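Local coordinates for protein catalase-3 (Neurospora crassa, PDB 4AJ9) that breaks down hydrogen peroxide into water and oxygen at a buried heme, probably protecting the fungal cell from peroxide toxicity, at residues A123-T128 and I326-G331; N139-F144 and T294-E299; F143-A148 and D342-G347. One frame throughout, in Å; residues are numbered along the deposited sequence.

Contact 1: A123-T128 and I326-G331; sequences ATRFYT and ISFQPG. With HEM (protoporphyrin IX containing Fe), chain Y.
Arg125 NH2 donates to the backbone carbonyl of Ser327, with 2.7 Å between NH2 and Ser327 O and an N-H...O angle of 147°. The oxygen lies in the guanidinium plane, at its edge, whereas the nitrogen stands well above the plane of the carbonyl. Arginine suits this buried place because its flat head can reach several acceptors at once: NE forms a salt bridge with Asp134, and NH1 is hydrogen-bonded to Asn371. With CG trans to the backbone N (chi1 168°) and a bend at chi3, the chain carries its head to the 326-331 loop. Ile326 CD1 lies over one face of the guanidinium and also touches Tyr127 OH, a hydroxyl hydrogen-bonded to Ile370 O, while Ile326 CG1 comes 3.5 Å from Arg125 NH1. Nearer the heme, Phe328 lies beside the strand. Ala123 CB sits over the centre of its ring, 3.6 Å from the centroid, in a CH-pi contact that a side chain as small as alanine allows. The edge of the same ring meets Arg125 N, and Phe328 CD2 comes within 3.3 Å of heme propionate oxygen O1A. Strand 121-128 of the catalase beta-barrel is thus joined to the loop between helix 319-324 and strand 337-338. All three nitrogens of the arginine head are bonded, consistent with a buried charge that Asp134 probably balances.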
# COMPACT_ATOMS: atom_id res chain seq x y z
N ALA C 123 -24.26 -9.96 7.69
CA ALA C 123 -23.27 -9.62 8.70
C ALA C 123 -23.76 -8.44 9.49
O ALA C 123 -24.12 -7.42 8.92
CB ALA C 123 -21.92 -9.29 8.04
N THR C 124 -23.75 -8.57 10.81
CA THR C 124 -24.33 -7.56 11.69
C THR C 124 -23.30 -7.08 12.70
O THR C 124 -22.68 -7.89 13.38
CB THR C 124 -25.46 -8.17 12.55
OG1 THR C 124 -26.46 -8.74 11.70
CG2 THR C 124 -26.07 -7.10 13.47
N ARG C 125 -23.12 -5.77 12.80
CA ARG C 125 -22.30 -5.23 13.87
C ARG C 125 -23.17 -4.61 14.96
O ARG C 125 -24.05 -3.78 14.66
CB ARG C 125 -21.32 -4.17 13.35
CG ARG C 125 -20.65 -3.36 14.48
CD ARG C 125 -19.40 -2.68 13.96
NE ARG C 125 -18.49 -3.67 13.41
CZ ARG C 125 -17.54 -3.42 12.52
NH1 ARG C 125 -17.34 -2.18 12.08
NH2 ARG C 125 -16.78 -4.42 12.07
N PHE C 126 -22.93 -5.00 16.20
CA PHE C 126 -23.55 -4.31 17.33
C PHE C 126 -22.50 -3.38 17.89
O PHE C 126 -21.42 -3.83 18.27
CB PHE C 126 -23.94 -5.31 18.43
CG PHE C 126 -24.91 -6.37 18.00
CD1 PHE C 126 -24.46 -7.56 17.45
CD2 PHE C 126 -26.28 -6.21 18.21
CE1 PHE C 126 -25.36 -8.56 17.07
CE2 PHE C 126 -27.19 -7.21 17.84
CZ PHE C 126 -26.72 -8.38 17.28
N TYR C 127 -22.79 -2.09 17.92
CA TYR C 127 -21.87 -1.13 18.49
C TYR C 127 -22.20 -1.00 19.98
O TYR C 127 -22.86 -0.05 20.40
CB TYR C 127 -22.02 0.22 17.78
CG TYR C 127 -21.66 0.24 16.30
CD1 TYR C 127 -22.59 -0.10 15.32
CD2 TYR C 127 -20.40 0.65 15.89
CE1 TYR C 127 -22.26 -0.06 13.96
CE2 TYR C 127 -20.05 0.70 14.54
CZ TYR C 127 -20.99 0.35 13.59
OH TYR C 127 -20.64 0.40 12.26
N THR C 128 -21.76 -1.98 20.78
CA THR C 128 -22.15 -2.05 22.20
C THR C 128 -21.32 -1.13 23.06
O THR C 128 -20.28 -0.63 22.62
CB THR C 128 -22.02 -3.48 22.78
OG1 THR C 128 -20.67 -3.71 23.22
CG2 THR C 128 -22.41 -4.52 21.74
N ILE C 326 -16.72 -0.63 5.64
CA ILE C 326 -16.91 -1.36 6.89
C ILE C 326 -16.19 -2.72 6.86
O ILE C 326 -16.22 -3.43 5.86
CB ILE C 326 -18.40 -1.53 7.28
CG1 ILE C 326 -18.51 -1.90 8.76
CG2 ILE C 326 -19.10 -2.52 6.33
CD1 ILE C 326 -19.96 -1.91 9.33
N SER C 327 -15.53 -3.05 7.97
CA SER C 327 -14.65 -4.22 8.05
C SER C 327 -15.14 -5.15 9.15
O SER C 327 -14.84 -4.92 10.33
CB SER C 327 -13.23 -3.77 8.41
OG SER C 327 -12.67 -2.93 7.40
N PHE C 328 -15.90 -6.19 8.78
CA PHE C 328 -16.42 -7.13 9.78
C PHE C 328 -15.35 -8.13 10.18
O PHE C 328 -14.43 -8.40 9.41
CB PHE C 328 -17.63 -7.89 9.23
CG PHE C 328 -18.88 -7.05 9.07
CD1 PHE C 328 -19.75 -6.86 10.15
CD2 PHE C 328 -19.20 -6.48 7.85
CE1 PHE C 328 -20.89 -6.10 10.00
CE2 PHE C 328 -20.35 -5.72 7.71
CZ PHE C 328 -21.19 -5.53 8.78
N GLN C 329 -15.47 -8.66 11.40
CA GLN C 329 -14.57 -9.70 11.90
C GLN C 329 -15.28 -10.57 12.93
O GLN C 329 -15.85 -10.06 13.90
CB GLN C 329 -13.36 -9.09 12.60
CG GLN C 329 -12.38 -8.28 11.76
CD GLN C 329 -11.17 -7.91 12.59
OE1 GLN C 329 -10.60 -8.76 13.27
NE2 GLN C 329 -10.78 -6.64 12.58
N PRO C 330 -15.22 -11.90 12.76
CA PRO C 330 -15.75 -12.77 13.81
C PRO C 330 -14.88 -12.66 15.06
O PRO C 330 -15.30 -13.08 16.14
CB PRO C 330 -15.67 -14.17 13.21
CG PRO C 330 -15.45 -13.98 11.77
CD PRO C 330 -14.77 -12.67 11.59
N GLY C 331 -13.69 -12.06 14.94
CA GLY C 331 -12.86 -11.83 16.12
C GLY C 331 -13.33 -10.63 16.92
O GLY C 331 -12.82 -10.34 18.01
CHA HEM Y . -16.22 -12.08 4.19
CHB HEM Y . -19.50 -15.07 6.19
CHC HEM Y . -16.18 -18.60 6.23
CHD HEM Y . -12.74 -15.39 5.09
C1A HEM Y . -17.41 -12.58 4.68
C2A HEM Y . -18.69 -11.87 4.76
C3A HEM Y . -19.59 -12.71 5.30
C4A HEM Y . -18.92 -13.96 5.60
CMA HEM Y . -21.09 -12.42 5.58
CAA HEM Y . -18.94 -10.43 4.25
CBA HEM Y . -18.91 -9.41 5.39
CGA HEM Y . -19.27 -8.06 4.83
O1A HEM Y . -18.38 -7.19 4.73
O2A HEM Y . -20.46 -7.86 4.47
C1B HEM Y . -18.87 -16.28 6.43
C2B HEM Y . -19.44 -17.41 7.14
C3B HEM Y . -18.53 -18.40 7.14
C4B HEM Y . -17.36 -17.91 6.45
CMB HEM Y . -20.86 -17.39 7.74
CAB HEM Y . -18.62 -19.80 7.78
CBB HEM Y . -19.41 -20.02 8.84
C1C HEM Y . -14.96 -18.02 6.01
C2C HEM Y . -13.66 -18.63 6.22
C3C HEM Y . -12.73 -17.74 5.88
C4C HEM Y . -13.40 -16.52 5.49
CMC HEM Y . -13.43 -20.08 6.69
CAC HEM Y . -11.21 -17.87 5.95
CBC HEM Y . -10.66 -18.61 6.92
C1D HEM Y . -13.34 -14.22 4.73
C2D HEM Y . -12.62 -13.05 4.30
C3D HEM Y . -13.70 -12.02 4.02
C4D HEM Y . -14.96 -12.66 4.32
CMD HEM Y . -11.09 -12.90 4.17
CAD HEM Y . -13.49 -10.57 3.54
CBD HEM Y . -13.54 -9.68 4.78
CGD HEM Y . -13.21 -8.26 4.40
O1D HEM Y . -13.59 -7.35 5.17
O2D HEM Y . -12.61 -8.06 3.31
NA HEM Y . -17.60 -13.84 5.21
NB HEM Y . -17.60 -16.62 6.03
NC HEM Y . -14.76 -16.73 5.57
ND HEM Y . -14.71 -13.96 4.73
FE HEM Y . -16.18 -15.25 5.48

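Contact 2: N139-F144 and T294-E299; sequences NIPVFF and TKFLPE. With HEM (protoporphyrin IX containing Fe), chain Y; ACT (acetate ion), chain B.
Pro141 opens the contact with its ring: CB rests 4.1 Å from Phe296 CB, a compact apolar surface against the base of an aromatic side chain. Its carbonyl turns to a water that lies 2.8 Å from Pro141 O and 2.9 Å from Lys295 O, bridging the two loops where their backbones do not bond directly. Val142 follows as the main wedge. Its CG1, opposite the carbonyl carbon (chi1 -66°), presses on the backbone between Lys295 and Phe296, 3.4 Å from Lys295 C, and meets the edge of the Phe296 ring at CD2, 4.0 Å away. A short branched residue suits this place because it fills the angle between main chain and ring. Phe143 turns its side chain away from the 294-299 loop and lays one ring face over the heme vinyl carbon CAB, with CG of the ring 3.7 Å from it; Phe144 CD2 lies over the centre of the opposite face. The carbonyl of Phe143 remains at the contact, its O 3.4 Å from Thr294 CG2. Threonine serves two surroundings here, its methyl packing on this backbone while OG1 accepts from Lys295 NZ and bonds to Asp292, which also pairs with Lys295 in a salt bridge. The arrangement joins two irregular loops of the catalase domain, one of which supplies Phe143 to the heme pocket, near the predicted active-site residues Asn138 and His65.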
# COMPACT_ATOMS: atom_id res chain seq x y z
N ASN C 139 -27.08 -16.59 5.04
CA ASN C 139 -28.52 -16.87 5.04
C ASN C 139 -28.82 -18.36 5.00
O ASN C 139 -29.97 -18.76 4.80
CB ASN C 139 -29.22 -16.16 3.88
CG ASN C 139 -28.99 -16.85 2.55
OD1 ASN C 139 -27.90 -17.36 2.27
ND2 ASN C 139 -30.05 -16.90 1.73
N ILE C 140 -27.76 -19.16 5.17
CA ILE C 140 -27.82 -20.62 5.18
C ILE C 140 -27.04 -21.08 6.42
O ILE C 140 -26.00 -20.50 6.73
CB ILE C 140 -27.17 -21.19 3.92
CG1 ILE C 140 -28.09 -20.93 2.71
CG2 ILE C 140 -26.85 -22.68 4.07
CD1 ILE C 140 -27.41 -21.17 1.36
N PRO C 141 -27.56 -22.09 7.14
CA PRO C 141 -27.05 -22.37 8.50
C PRO C 141 -25.83 -23.27 8.55
O PRO C 141 -25.31 -23.50 9.64
CB PRO C 141 -28.24 -23.08 9.16
CG PRO C 141 -28.95 -23.74 8.03
CD PRO C 141 -28.83 -22.77 6.87
N VAL C 142 -25.39 -23.78 7.41
CA VAL C 142 -24.23 -24.66 7.38
C VAL C 142 -23.25 -24.18 6.31
O VAL C 142 -23.63 -23.58 5.32
CB VAL C 142 -24.63 -26.12 7.08
CG1 VAL C 142 -25.47 -26.69 8.23
CG2 VAL C 142 -25.38 -26.21 5.74
N PHE C 143 -21.97 -24.47 6.52
CA PHE C 143 -20.98 -24.07 5.53
C PHE C 143 -20.37 -25.27 4.80
O PHE C 143 -20.52 -26.40 5.24
CB PHE C 143 -19.90 -23.20 6.16
CG PHE C 143 -19.20 -22.32 5.16
CD1 PHE C 143 -19.86 -21.23 4.62
CD2 PHE C 143 -17.93 -22.62 4.74
CE1 PHE C 143 -19.23 -20.42 3.69
CE2 PHE C 143 -17.30 -21.83 3.80
CZ PHE C 143 -17.95 -20.73 3.27
N PHE C 144 -19.68 -25.01 3.69
CA PHE C 144 -19.20 -26.07 2.79
C PHE C 144 -18.12 -26.98 3.36
O PHE C 144 -18.01 -28.15 2.98
CB PHE C 144 -18.60 -25.48 1.50
CG PHE C 144 -19.60 -24.76 0.63
CD1 PHE C 144 -20.42 -25.47 -0.24
CD2 PHE C 144 -19.68 -23.39 0.65
CE1 PHE C 144 -21.31 -24.81 -1.08
CE2 PHE C 144 -20.57 -22.71 -0.18
CZ PHE C 144 -21.38 -23.42 -1.04
N THR C 294 -20.73 -27.99 9.26
CA THR C 294 -21.49 -28.53 8.15
C THR C 294 -22.82 -29.10 8.64
O THR C 294 -23.55 -29.70 7.86
CB THR C 294 -20.71 -29.63 7.37
OG1 THR C 294 -20.53 -30.78 8.21
CG2 THR C 294 -19.33 -29.11 6.91
N LYS C 295 -23.11 -28.92 9.92
CA LYS C 295 -24.32 -29.47 10.52
C LYS C 295 -25.11 -28.35 11.19
O LYS C 295 -24.52 -27.41 11.73
CB LYS C 295 -23.98 -30.52 11.58
CG LYS C 295 -23.00 -31.61 11.15
CD LYS C 295 -23.69 -32.71 10.37
CE LYS C 295 -22.73 -33.87 10.09
NZ LYS C 295 -21.49 -33.43 9.40
N PHE C 296 -26.44 -28.44 11.13
CA PHE C 296 -27.29 -27.58 11.96
C PHE C 296 -28.02 -28.41 13.03
O PHE C 296 -28.10 -29.62 12.93
CB PHE C 296 -28.27 -26.73 11.13
CG PHE C 296 -29.34 -27.52 10.41
CD1 PHE C 296 -30.52 -27.87 11.05
CD2 PHE C 296 -29.16 -27.88 9.08
CE1 PHE C 296 -31.50 -28.59 10.38
CE2 PHE C 296 -30.13 -28.60 8.41
CZ PHE C 296 -31.30 -28.96 9.05
N LEU C 297 -28.53 -27.74 14.06
CA LEU C 297 -29.24 -28.42 15.13
C LEU C 297 -30.75 -28.36 14.89
O LEU C 297 -31.34 -27.28 14.97
CB LEU C 297 -28.90 -27.77 16.48
CG LEU C 297 -29.51 -28.40 17.74
CD1 LEU C 297 -29.04 -29.82 17.91
CD2 LEU C 297 -29.14 -27.57 18.96
N PRO C 298 -31.37 -29.51 14.59
CA PRO C 298 -32.82 -29.52 14.37
C PRO C 298 -33.55 -28.81 15.51
O PRO C 298 -33.22 -29.00 16.67
CB PRO C 298 -33.15 -31.01 14.36
CG PRO C 298 -31.92 -31.63 13.78
CD PRO C 298 -30.76 -30.83 14.32
N GLU C 299 -34.53 -27.98 15.17
CA GLU C 299 -35.26 -27.21 16.17
C GLU C 299 -36.09 -28.09 17.08
O GLU C 299 -36.51 -27.66 18.15
CB GLU C 299 -36.13 -26.15 15.50
CG GLU C 299 -35.30 -24.98 14.98
CD GLU C 299 -36.13 -23.96 14.25
OE1 GLU C 299 -37.25 -23.66 14.71
OE2 GLU C 299 -35.64 -23.48 13.20
CHA HEM Y . -16.22 -12.08 4.19
CHB HEM Y . -19.50 -15.07 6.19
CHC HEM Y . -16.18 -18.60 6.23
CHD HEM Y . -12.74 -15.39 5.09
C1A HEM Y . -17.41 -12.58 4.68
C2A HEM Y . -18.69 -11.87 4.76
C3A HEM Y . -19.59 -12.71 5.30
C4A HEM Y . -18.92 -13.96 5.60
CMA HEM Y . -21.09 -12.42 5.58
CAA HEM Y . -18.94 -10.43 4.25
CBA HEM Y . -18.91 -9.41 5.39
CGA HEM Y . -19.27 -8.06 4.83
O1A HEM Y . -18.38 -7.19 4.73
O2A HEM Y . -20.46 -7.86 4.47
C1B HEM Y . -18.87 -16.28 6.43
C2B HEM Y . -19.44 -17.41 7.14
C3B HEM Y . -18.53 -18.40 7.14
C4B HEM Y . -17.36 -17.91 6.45
CMB HEM Y . -20.86 -17.39 7.74
CAB HEM Y . -18.62 -19.80 7.78
CBB HEM Y . -19.41 -20.02 8.84
C1C HEM Y . -14.96 -18.02 6.01
C2C HEM Y . -13.66 -18.63 6.22
C3C HEM Y . -12.73 -17.74 5.88
C4C HEM Y . -13.40 -16.52 5.49
CMC HEM Y . -13.43 -20.08 6.69
CAC HEM Y . -11.21 -17.87 5.95
CBC HEM Y . -10.66 -18.61 6.92
C1D HEM Y . -13.34 -14.22 4.73
C2D HEM Y . -12.62 -13.05 4.30
C3D HEM Y . -13.70 -12.02 4.02
C4D HEM Y . -14.96 -12.66 4.32
CMD HEM Y . -11.09 -12.90 4.17
CAD HEM Y . -13.49 -10.57 3.54
CBD HEM Y . -13.54 -9.68 4.78
CGD HEM Y . -13.21 -8.26 4.40
O1D HEM Y . -13.59 -7.35 5.17
O2D HEM Y . -12.61 -8.06 3.31
NA HEM Y . -17.60 -13.84 5.21
NB HEM Y . -17.60 -16.62 6.03
NC HEM Y . -14.76 -16.73 5.57
ND HEM Y . -14.71 -13.96 4.73
FE HEM Y . -16.18 -15.25 5.48
C ACT B . -34.09 -17.14 2.10
O ACT B . -34.42 -17.82 3.09
OXT ACT B . -32.86 -16.88 2.02
CH3 ACT B . -35.12 -16.68 1.09
O HOH W 1 -25.28 -24.65 12.21

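Contact 3: F143-A148 and D342-G347; sequences FFIQDA and DPLLQG. With HEM (protoporphyrin IX containing Fe), chain Y.
Leu344 and Phe143 meet beside the heme, Leu344 CD2 lying 3.7 Å from Phe143 CD2 as the two side chains cross at about a right angle. The same leucine methyl is 3.7 Å from heme vinyl carbon CAB; the other branch, CD1, approaches heme methyl CMC at 3.4 Å and Ile145 CG1 at 3.7 Å. A forked side chain fits here because each methyl can serve different neighbours, and a chi1 of -175° swings the fork away from the backbone N, into the pocket. Ile145 CG1 also lies at the edge of the Phe143 ring. An alanine in place of Phe143 is likely to leave Leu344 CD2, heme vinyl carbon CAB and the Phe144 ring without the ring they pack on, opening a gap beside them. Farther out, Ala148 CB lies 3.4 Å from Gly347 CA, too close to admit a CB there. Ala148 N donates to Pro343 O over 3.2 Å, fixing the loop to the first helical turn. That turn is set by Asp342, the N-cap: OD1 accepts from Leu344 N at 2.7 Å and from Leu345 N at 3.0 Å, while OD2 is hydrogen-bonded to His212. Asp147 is hydrogen-bonded to Ser31 and forms a salt bridge with Lys33, both of a neighbouring subunit. This is a capped helix start lining a heme pocket, on the helix that carries Tyr352, by similarity the axial iron ligand.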
# COMPACT_ATOMS: atom_id res chain seq x y z
N PHE C 143 -21.97 -24.47 6.52
CA PHE C 143 -20.98 -24.07 5.53
C PHE C 143 -20.37 -25.27 4.80
O PHE C 143 -20.52 -26.40 5.24
CB PHE C 143 -19.90 -23.20 6.16
CG PHE C 143 -19.20 -22.32 5.16
CD1 PHE C 143 -19.86 -21.23 4.62
CD2 PHE C 143 -17.93 -22.62 4.74
CE1 PHE C 143 -19.23 -20.42 3.69
CE2 PHE C 143 -17.30 -21.83 3.80
CZ PHE C 143 -17.95 -20.73 3.27
N PHE C 144 -19.68 -25.01 3.69
CA PHE C 144 -19.20 -26.07 2.79
C PHE C 144 -18.12 -26.98 3.36
O PHE C 144 -18.01 -28.15 2.98
CB PHE C 144 -18.60 -25.48 1.50
CG PHE C 144 -19.60 -24.76 0.63
CD1 PHE C 144 -20.42 -25.47 -0.24
CD2 PHE C 144 -19.68 -23.39 0.65
CE1 PHE C 144 -21.31 -24.81 -1.08
CE2 PHE C 144 -20.57 -22.71 -0.18
CZ PHE C 144 -21.38 -23.42 -1.04
N ILE C 145 -17.28 -26.44 4.23
CA ILE C 145 -16.07 -27.14 4.62
C ILE C 145 -15.91 -27.11 6.12
O ILE C 145 -16.53 -26.28 6.78
CB ILE C 145 -14.82 -26.52 3.97
CG1 ILE C 145 -14.78 -25.02 4.27
CG2 ILE C 145 -14.84 -26.77 2.45
CD1 ILE C 145 -13.51 -24.34 3.88
N GLN C 146 -15.09 -28.01 6.64
CA GLN C 146 -15.02 -28.25 8.08
C GLN C 146 -13.73 -27.71 8.71
O GLN C 146 -13.56 -27.75 9.91
CB GLN C 146 -15.13 -29.75 8.37
CG GLN C 146 -16.39 -30.39 7.80
CD GLN C 146 -16.47 -31.88 8.07
OE1 GLN C 146 -15.57 -32.64 7.71
NE2 GLN C 146 -17.56 -32.30 8.71
N ASP C 147 -12.84 -27.20 7.88
CA ASP C 147 -11.58 -26.68 8.39
C ASP C 147 -11.20 -25.44 7.57
O ASP C 147 -11.18 -25.48 6.35
CB ASP C 147 -10.50 -27.76 8.31
CG ASP C 147 -9.21 -27.38 9.02
OD1 ASP C 147 -8.74 -26.22 8.87
OD2 ASP C 147 -8.66 -28.25 9.75
N ALA C 148 -10.91 -24.34 8.26
CA ALA C 148 -10.62 -23.06 7.62
C ALA C 148 -9.49 -23.12 6.60
O ALA C 148 -9.43 -22.30 5.69
CB ALA C 148 -10.29 -22.02 8.69
N ASP C 342 -14.44 -25.03 16.82
CA ASP C 342 -14.89 -25.29 15.45
C ASP C 342 -13.73 -24.88 14.55
O ASP C 342 -13.37 -23.71 14.49
CB ASP C 342 -16.14 -24.44 15.22
CG ASP C 342 -16.59 -24.40 13.77
OD1 ASP C 342 -15.75 -24.41 12.83
OD2 ASP C 342 -17.82 -24.34 13.59
N PRO C 343 -13.09 -25.85 13.87
CA PRO C 343 -11.88 -25.55 13.10
C PRO C 343 -12.11 -24.56 11.96
O PRO C 343 -11.16 -24.01 11.42
CB PRO C 343 -11.47 -26.92 12.54
CG PRO C 343 -12.11 -27.92 13.46
CD PRO C 343 -13.41 -27.29 13.86
N LEU C 344 -13.36 -24.35 11.58
CA LEU C 344 -13.63 -23.38 10.53
C LEU C 344 -13.64 -21.99 11.14
O LEU C 344 -13.00 -21.08 10.64
CB LEU C 344 -14.95 -23.70 9.83
CG LEU C 344 -15.30 -22.83 8.62
CD1 LEU C 344 -14.42 -23.20 7.43
CD2 LEU C 344 -16.79 -23.01 8.29
N LEU C 345 -14.36 -21.84 12.25
CA LEU C 345 -14.39 -20.58 12.97
C LEU C 345 -12.97 -20.18 13.37
O LEU C 345 -12.57 -19.02 13.23
CB LEU C 345 -15.25 -20.72 14.22
CG LEU C 345 -15.05 -19.63 15.26
CD1 LEU C 345 -15.52 -18.30 14.70
CD2 LEU C 345 -15.83 -20.00 16.51
N GLN C 346 -12.23 -21.16 13.88
CA GLN C 346 -10.86 -20.94 14.34
C GLN C 346 -9.98 -20.16 13.35
O GLN C 346 -9.29 -19.19 13.73
CB GLN C 346 -10.22 -22.28 14.72
CG GLN C 346 -10.84 -22.90 15.96
CD GLN C 346 -10.29 -22.29 17.25
OE1 GLN C 346 -9.07 -22.19 17.42
NE2 GLN C 346 -11.18 -21.90 18.15
N GLY C 347 -9.98 -20.58 12.09
CA GLY C 347 -9.18 -19.92 11.09
C GLY C 347 -9.75 -18.59 10.61
O GLY C 347 -9.00 -17.71 10.17
CHA HEM Y . -16.22 -12.08 4.19
CHB HEM Y . -19.50 -15.07 6.19
CHC HEM Y . -16.18 -18.60 6.23
CHD HEM Y . -12.74 -15.39 5.09
C1A HEM Y . -17.41 -12.58 4.68
C2A HEM Y . -18.69 -11.87 4.76
C3A HEM Y . -19.59 -12.71 5.30
C4A HEM Y . -18.92 -13.96 5.60
CMA HEM Y . -21.09 -12.42 5.58
CAA HEM Y . -18.94 -10.43 4.25
CBA HEM Y . -18.91 -9.41 5.39
CGA HEM Y . -19.27 -8.06 4.83
O1A HEM Y . -18.38 -7.19 4.73
O2A HEM Y . -20.46 -7.86 4.47
C1B HEM Y . -18.87 -16.28 6.43
C2B HEM Y . -19.44 -17.41 7.14
C3B HEM Y . -18.53 -18.40 7.14
C4B HEM Y . -17.36 -17.91 6.45
CMB HEM Y . -20.86 -17.39 7.74
CAB HEM Y . -18.62 -19.80 7.78
CBB HEM Y . -19.41 -20.02 8.84
C1C HEM Y . -14.96 -18.02 6.01
C2C HEM Y . -13.66 -18.63 6.22
C3C HEM Y . -12.73 -17.74 5.88
C4C HEM Y . -13.40 -16.52 5.49
CMC HEM Y . -13.43 -20.08 6.69
CAC HEM Y . -11.21 -17.87 5.95
CBC HEM Y . -10.66 -18.61 6.92
C1D HEM Y . -13.34 -14.22 4.73
C2D HEM Y . -12.62 -13.05 4.30
C3D HEM Y . -13.70 -12.02 4.02
C4D HEM Y . -14.96 -12.66 4.32
CMD HEM Y . -11.09 -12.90 4.17
CAD HEM Y . -13.49 -10.57 3.54
CBD HEM Y . -13.54 -9.68 4.78
CGD HEM Y . -13.21 -8.26 4.40
O1D HEM Y . -13.59 -7.35 5.17
O2D HEM Y . -12.61 -8.06 3.31
NA HEM Y . -17.60 -13.84 5.21
NB HEM Y . -17.60 -16.62 6.03
NC HEM Y . -14.76 -16.73 5.57
ND HEM Y . -14.71 -13.96 4.73
FE HEM Y . -16.18 -15.25 5.48

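Overall arrangement
All three contacts touch the same heme: contact 1 at a propionate, while contacts 2 and 3 share one vinyl through Phe143, and contact 3 adds the other vinyl and a methyl. Contacts 2 and 3 have centres 13 Å apart; Thr294 CG2 packs 3.3 Å from Gln146 CG, so the 294-299 loop packs on the 143-148 loop as well. The centre of contact 1 is 21 Å from that of contact 2 and 19 Å from that of contact 3, though its nearest atoms come within about 8 Å and 4 Å of them, without touching. The side chain of Phe143 is about 4 Å from that of Asn138, a predicted active-site residue, and that of Gln329 about 4 Å from that of Tyr352, by similarity the axial iron ligand.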